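Local atomic coordinates of outer membrane protein TP0453 (Treponema pallidum, PDB entry 3K8G), a protein that alters membrane permeability at acidic pH and might take part in ligand transport at the outer membrane of the spirochaete. Residues Thr55-Ala60 and Phe68-Ser73; Asn198-Thr203 and Ile243-Leu248. All coordinates share one frame; numbering follows the deposited sequence.

Interaction 1. Residues Thr55-Ala60 and Phe68-Ser73; sequences TAVYGA and FRLFGS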
loop_
_atom_site.group_PDB
_atom_site.type_symbol
_atom_site.label_atom_id
_atom_site.label_comp_id
_atom_site.label_asym_id
_atom_site.label_seq_id
_atom_site.Cartn_x
_atom_site.Cartn_y
_atom_site.Cartn_z
ATOM N N THR A 55 -8.089 8.427 7.863
ATOM C CA THR A 55 -7.186 8.102 8.968
ATOM C C THR A 55 -6.209 6.977 8.584
ATOM O O THR A 55 -5.058 6.979 9.053
ATOM C CB THR A 55 -7.930 7.740 10.286
ATOM O OG1 THR A 55 -8.824 6.662 10.039
ATOM C CG2 THR A 55 -8.769 8.934 10.796
ATOM N N ALA A 56 -6.656 6.042 7.729
ATOM C CA ALA A 56 -5.810 4.904 7.348
ATOM C C ALA A 56 -6.174 4.383 5.960
ATOM O O ALA A 56 -7.348 4.378 5.579
ATOM C CB ALA A 56 -5.938 3.769 8.378
ATOM N N VAL A 57 -5.151 3.979 5.207
ATOM C CA VAL A 57 -5.333 3.448 3.861
ATOM C C VAL A 57 -4.784 1.988 3.828
ATOM O O VAL A 57 -3.652 1.742 4.239
ATOM C CB VAL A 57 -4.572 4.312 2.812
ATOM C CG1 VAL A 57 -4.625 3.663 1.402
ATOM C CG2 VAL A 57 -5.171 5.751 2.713
ATOM N N TYR A 58 -5.582 1.063 3.304
ATOM C CA TYR A 58 -5.196 -0.342 3.112
ATOM C C TYR A 58 -5.108 -0.550 1.612
ATOM O O TYR A 58 -5.993 -0.096 0.875
ATOM C CB TYR A 58 -6.288 -1.251 3.683
ATOM C CG TYR A 58 -6.560 -1.011 5.133
ATOM C CD1 TYR A 58 -5.984 -1.830 6.104
ATOM C CD2 TYR A 58 -7.374 0.049 5.547
ATOM C CE1 TYR A 58 -6.224 -1.619 7.462
ATOM C CE2 TYR A 58 -7.609 0.279 6.915
ATOM C CZ TYR A 58 -7.025 -0.563 7.859
ATOM O OH TYR A 58 -7.253 -0.361 9.210
ATOM N N GLY A 59 -4.042 -1.189 1.127
ATOM C CA GLY A 59 -3.901 -1.299 -0.304
ATOM C C GLY A 59 -3.444 -2.693 -0.720
ATOM O O GLY A 59 -2.788 -3.389 0.033
ATOM N N ALA A 60 -3.753 -3.044 -1.958
ATOM C CA ALA A 60 -3.278 -4.285 -2.566
ATOM C C ALA A 60 -2.904 -3.944 -4.031
ATOM O O ALA A 60 -3.685 -3.282 -4.741
ATOM C CB ALA A 60 -4.354 -5.335 -2.521
ATOM N N PHE A 68 -4.043 -1.076 -8.515
ATOM C CA PHE A 68 -4.040 -0.974 -7.058
ATOM C C PHE A 68 -5.493 -0.929 -6.622
ATOM O O PHE A 68 -6.326 -0.295 -7.288
ATOM C CB PHE A 68 -3.400 0.352 -6.611
ATOM C CG PHE A 68 -1.896 0.358 -6.609
ATOM C CD1 PHE A 68 -1.191 0.047 -5.443
ATOM C CD2 PHE A 68 -1.182 0.802 -7.728
ATOM C CE1 PHE A 68 0.225 0.114 -5.397
ATOM C CE2 PHE A 68 0.241 0.872 -7.695
ATOM C CZ PHE A 68 0.933 0.509 -6.530
ATOM N N ARG A 69 -5.810 -1.598 -5.511
ATOM C CA ARG A 69 -7.127 -1.482 -4.913
ATOM C C ARG A 69 -6.899 -0.966 -3.536
ATOM O O ARG A 69 -6.064 -1.522 -2.821
ATOM C CB ARG A 69 -7.804 -2.843 -4.832
ATOM C CG ARG A 69 -7.914 -3.547 -6.226
ATOM C CD ARG A 69 -8.780 -4.823 -6.106
ATOM N NE ARG A 69 -8.510 -5.673 -7.272
ATOM C CZ ARG A 69 -8.529 -6.995 -7.255
ATOM N NH1 ARG A 69 -8.824 -7.663 -6.129
ATOM N NH2 ARG A 69 -8.244 -7.658 -8.362
ATOM N N LEU A 70 -7.646 0.072 -3.153
ATOM C CA LEU A 70 -7.373 0.783 -1.911
ATOM C C LEU A 70 -8.659 0.937 -1.127
ATOM O O LEU A 70 -9.721 1.208 -1.669
ATOM C CB LEU A 70 -6.795 2.190 -2.194
ATOM C CG LEU A 70 -5.558 2.214 -3.104
ATOM C CD1 LEU A 70 -5.358 3.555 -3.761
ATOM C CD2 LEU A 70 -4.345 1.796 -2.254
ATOM N N PHE A 71 -8.538 0.803 0.176
ATOM C CA PHE A 71 -9.639 1.011 1.059
ATOM C C PHE A 71 -9.225 2.012 2.138
ATOM O O PHE A 71 -8.185 1.845 2.772
ATOM C CB PHE A 71 -10.048 -0.332 1.673
ATOM C CG PHE A 71 -11.230 -0.240 2.595
ATOM C CD1 PHE A 71 -12.500 -0.603 2.157
ATOM C CD2 PHE A 71 -11.061 0.178 3.915
ATOM C CE1 PHE A 71 -13.607 -0.550 3.023
ATOM C CE2 PHE A 71 -12.171 0.261 4.790
ATOM C CZ PHE A 71 -13.426 -0.119 4.340
ATOM N N GLY A 72 -10.037 3.054 2.310
ATOM C CA GLY A 72 -9.729 4.119 3.299
ATOM C C GLY A 72 -10.763 4.186 4.413
ATOM O O GLY A 72 -11.943 4.045 4.143
ATOM N N SER A 73 -10.318 4.337 5.672
ATOM C CA SER A 73 -11.241 4.618 6.776
ATOM C C SER A 73 -11.087 6.092 7.035
ATOM O O SER A 73 -9.955 6.578 7.136
ATOM C CB SER A 73 -10.856 3.868 8.058
ATOM O OG SER A 73 -10.749 2.482 7.787
#
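T55 and A56 both turn their backbone N-H groups onto one acceptor, the carbonyl oxygen of S73, in a classic beta bulge where the chain turns a corner. The T55 bond is the shorter, N to S73 O 2.7 Å, and lies in the carbonyl plane; that from A56 N is weak. The hydroxyl of T55 also sits close to S73 O, but E156 is its stronger partner. Past the bulge the pairing is regular: Y58 and F71 exchange two backbone bonds, and A60 and R69 two more, with Y58 N to F71 O almost straight at 172°. Strands 54-62 and 67-74 thus form an antiparallel beta hairpin within the U-shaped half-barrel, and strands 21-26 and 117-123 extend it on its two outer edges. On one face the Y58 and F71 side chains lie side by side, pointing the same way, and Y58 CD2 comes to the edge of the F71 ring, near its plane, 4.0 Å from F71 CD2. F71 O lies in the plane of the tyrosine ring at its edge, 3.4 Å from Y58 CD2, and the S73 hydroxyl approaches the same ring near its plane. Beyond the hairpin Y58 OH bonds to C153 O, and helix 11-15 packs on both aromatic side chains. V57 and L70 point to the other face, where their partners G72 and G59 bring no side chain. With CG anti to its carbonyl carbon (chi1 -54°) and chi2 near 158°, L70 brings CD2 over the neighbouring strand to G59 CA, 3.7 Å away; V57 CG1 meets the same methyl obliquely at 4.1 Å.

Interaction 2. Residues Asn198-Thr203 and Ile243-Leu248; sequences NEYLYT and ISAERL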
loop_
_atom_site.group_PDB
_atom_site.type_symbol
_atom_site.label_atom_id
_atom_site.label_comp_id
_atom_site.label_asym_id
_atom_site.label_seq_id
_atom_site.Cartn_x
_atom_site.Cartn_y
_atom_site.Cartn_z
ATOM N N ASN A 198 12.590 14.145 6.539
ATOM C CA ASN A 198 12.229 13.846 5.150
ATOM C C ASN A 198 12.653 12.447 4.702
ATOM O O ASN A 198 12.705 12.151 3.501
ATOM C CB ASN A 198 12.808 14.884 4.186
ATOM C CG ASN A 198 14.333 15.066 4.337
ATOM O OD1 ASN A 198 15.002 14.378 5.131
ATOM N ND2 ASN A 198 14.884 16.025 3.579
ATOM N N GLU A 199 12.970 11.586 5.658
ATOM C CA GLU A 199 13.289 10.197 5.311
ATOM C C GLU A 199 12.495 9.207 6.133
ATOM O O GLU A 199 11.706 9.609 6.995
ATOM C CB GLU A 199 14.778 9.936 5.465
ATOM C CG GLU A 199 15.281 9.982 6.889
ATOM C CD GLU A 199 16.792 10.060 6.948
ATOM O OE1 GLU A 199 17.370 9.635 7.971
ATOM O OE2 GLU A 199 17.398 10.544 5.966
ATOM N N TYR A 200 12.707 7.912 5.843
ATOM C CA TYR A 200 12.066 6.817 6.560
ATOM C C TYR A 200 13.113 5.901 7.152
ATOM O O TYR A 200 14.066 5.553 6.473
ATOM C CB TYR A 200 11.086 6.042 5.613
ATOM C CG TYR A 200 9.749 6.734 5.563
ATOM C CD1 TYR A 200 9.557 7.861 4.779
ATOM C CD2 TYR A 200 8.698 6.316 6.381
ATOM C CE1 TYR A 200 8.315 8.536 4.760
ATOM C CE2 TYR A 200 7.460 6.990 6.377
ATOM C CZ TYR A 200 7.277 8.078 5.558
ATOM O OH TYR A 200 6.048 8.725 5.587
ATOM N N LEU A 201 12.951 5.541 8.427
ATOM C CA LEU A 201 13.736 4.497 9.069
ATOM C C LEU A 201 12.981 3.181 8.858
ATOM O O LEU A 201 11.750 3.183 8.940
ATOM C CB LEU A 201 13.761 4.730 10.579
ATOM C CG LEU A 201 15.006 5.327 11.228
ATOM C CD1 LEU A 201 14.598 5.988 12.533
ATOM C CD2 LEU A 201 16.086 4.262 11.464
ATOM N N TYR A 202 13.676 2.078 8.612
ATOM C CA TYR A 202 12.912 0.815 8.399
ATOM C C TYR A 202 13.538 -0.422 8.994
ATOM O O TYR A 202 14.741 -0.437 9.313
ATOM C CB TYR A 202 12.589 0.590 6.911
ATOM C CG TYR A 202 13.794 0.400 6.046
ATOM C CD1 TYR A 202 14.319 1.475 5.327
ATOM C CD2 TYR A 202 14.421 -0.844 5.943
ATOM C CE1 TYR A 202 15.435 1.325 4.531
ATOM C CE2 TYR A 202 15.549 -1.001 5.155
ATOM C CZ TYR A 202 16.034 0.089 4.448
ATOM O OH TYR A 202 17.135 -0.056 3.654
ATOM N N THR A 203 12.703 -1.460 9.160
ATOM C CA THR A 203 13.180 -2.789 9.486
ATOM C C THR A 203 12.519 -3.659 8.454
ATOM O O THR A 203 11.349 -3.438 8.097
ATOM C CB THR A 203 12.665 -3.335 10.848
ATOM O OG1 THR A 203 12.869 -2.381 11.878
ATOM C CG2 THR A 203 13.421 -4.599 11.234
ATOM N N ILE A 243 15.867 5.455 3.972
ATOM C CA ILE A 243 15.565 5.783 2.584
ATOM C C ILE A 243 14.810 7.103 2.623
ATOM O O ILE A 243 13.985 7.314 3.526
ATOM C CB ILE A 243 14.681 4.666 1.916
ATOM C CG1 ILE A 243 14.371 4.986 0.441
ATOM C CG2 ILE A 243 13.391 4.415 2.727
ATOM C CD1 ILE A 243 13.722 3.823 -0.321
ATOM N N SER A 244 15.081 8.004 1.675
ATOM C CA SER A 244 14.379 9.293 1.674
ATOM C C SER A 244 12.921 9.047 1.321
ATOM O O SER A 244 12.609 8.057 0.629
ATOM C CB SER A 244 15.005 10.282 0.686
ATOM O OG SER A 244 14.732 9.894 -0.653
ATOM N N ALA A 245 12.035 9.930 1.793
ATOM C CA ALA A 245 10.619 9.857 1.475
ATOM C C ALA A 245 10.414 9.937 -0.030
ATOM O O ALA A 245 9.565 9.246 -0.581
ATOM C CB ALA A 245 9.848 10.974 2.174
ATOM N N GLU A 246 11.191 10.789 -0.699
ATOM C CA GLU A 246 11.113 10.862 -2.162
ATOM C C GLU A 246 11.472 9.533 -2.859
ATOM O O GLU A 246 10.803 9.144 -3.815
ATOM C CB GLU A 246 11.952 12.020 -2.728
ATOM C CG GLU A 246 12.727 11.629 -3.984
ATOM C CD GLU A 246 12.559 12.604 -5.123
ATOM O OE1 GLU A 246 13.130 13.717 -5.047
ATOM O OE2 GLU A 246 11.864 12.239 -6.103
ATOM N N ARG A 247 12.516 8.845 -2.411
ATOM C CA ARG A 247 12.878 7.596 -3.082
ATOM C C ARG A 247 11.901 6.490 -2.713
ATOM O O ARG A 247 11.573 5.654 -3.555
ATOM C CB ARG A 247 14.318 7.155 -2.820
ATOM C CG ARG A 247 14.977 6.635 -4.114
ATOM C CD ARG A 247 16.375 6.069 -3.936
ATOM N NE ARG A 247 16.291 4.621 -3.980
ATOM C CZ ARG A 247 16.601 3.815 -2.975
ATOM N NH1 ARG A 247 16.459 2.521 -3.135
ATOM N NH2 ARG A 247 17.063 4.296 -1.829
ATOM N N LEU A 248 11.429 6.488 -1.463
ATOM C CA LEU A 248 10.419 5.528 -1.034
ATOM C C LEU A 248 9.159 5.635 -1.896
ATOM O O LEU A 248 8.625 4.627 -2.346
ATOM C CB LEU A 248 10.090 5.686 0.455
ATOM C CG LEU A 248 9.018 4.759 1.065
ATOM C CD1 LEU A 248 9.356 3.291 0.832
ATOM C CD2 LEU A 248 8.829 5.063 2.588
HETATM O O HOH W 1 12.587 13.056 0.735
#
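The side chains of L248 and Y200 cross at about a right angle, which sets the leucine CD2 over one face of the ring in a CH-pi contact. The methyl lies 3.8 Å from the Y200 ring centroid and 23° off its normal, displaced toward the CG and CD1 side, with L248 CD2 to Y200 CG at 3.5 Å. The leucine reaches this spot because its CG is anti to the backbone N (chi1 179°), which directs the branch from the first turn of the helix toward the strand. A245 touches the same ring differently: its CB comes to the edge, in the ring plane, 3.9 Å from Y200 CE1. The tyrosine is therefore held on a face and at an edge by one helical turn, while its hydroxyl hydrogen-bonds to N30 OD1; L33, from helix 31-41, packs against the tyrosine. Here strand 235-244 runs antiparallel to strand 199-207 and passes directly into helix 245-253, probably the amphipathic helix that moves, with two others, when the hydrophobic cavity of the half-barrel opens. S244 is the N-cap: its OG accepts from R247 N at 3.0 Å. Beyond the last bridge, E199 with S244, one more backbone bond reaches the helix start: A245 N gives an almost straight bond (171°) to N198 O, tilted from the carbonyl plane. One water donates to N198 O and accepts from E246 N, so a single carbonyl serves two N-H groups of the first turn, one directly and one through water. Y200 and I243 bond through both backbones. I243 CG2 lies 4.0 Å from Y200 CB and equally near Y202 CD1; the Y202 and I243 side chains cross at about a right angle.

Overall arrangement
Following the chain from the N terminus, helices 31-41 and 45-52 precede strand 54-62, and interaction 1 then closes a short hairpin loop with strand 67-74. Interaction 2 opens much later, at residues 198-203, and closes a wider loop of 39 intervening residues that holds helix 215-225 and strand 228-232. The two loops follow one another in series, neither nesting nor crossing. Their centres lie 20 Å apart, with nearest atoms about 10 Å apart, yet both belong to the same run of antiparallel strands. Interaction 1 joins neighbouring strands in its N-terminal half; interaction 2 ties the end of strand 235-244 and the start of helix 245-253 to strand 199-207, next to helix 31-41.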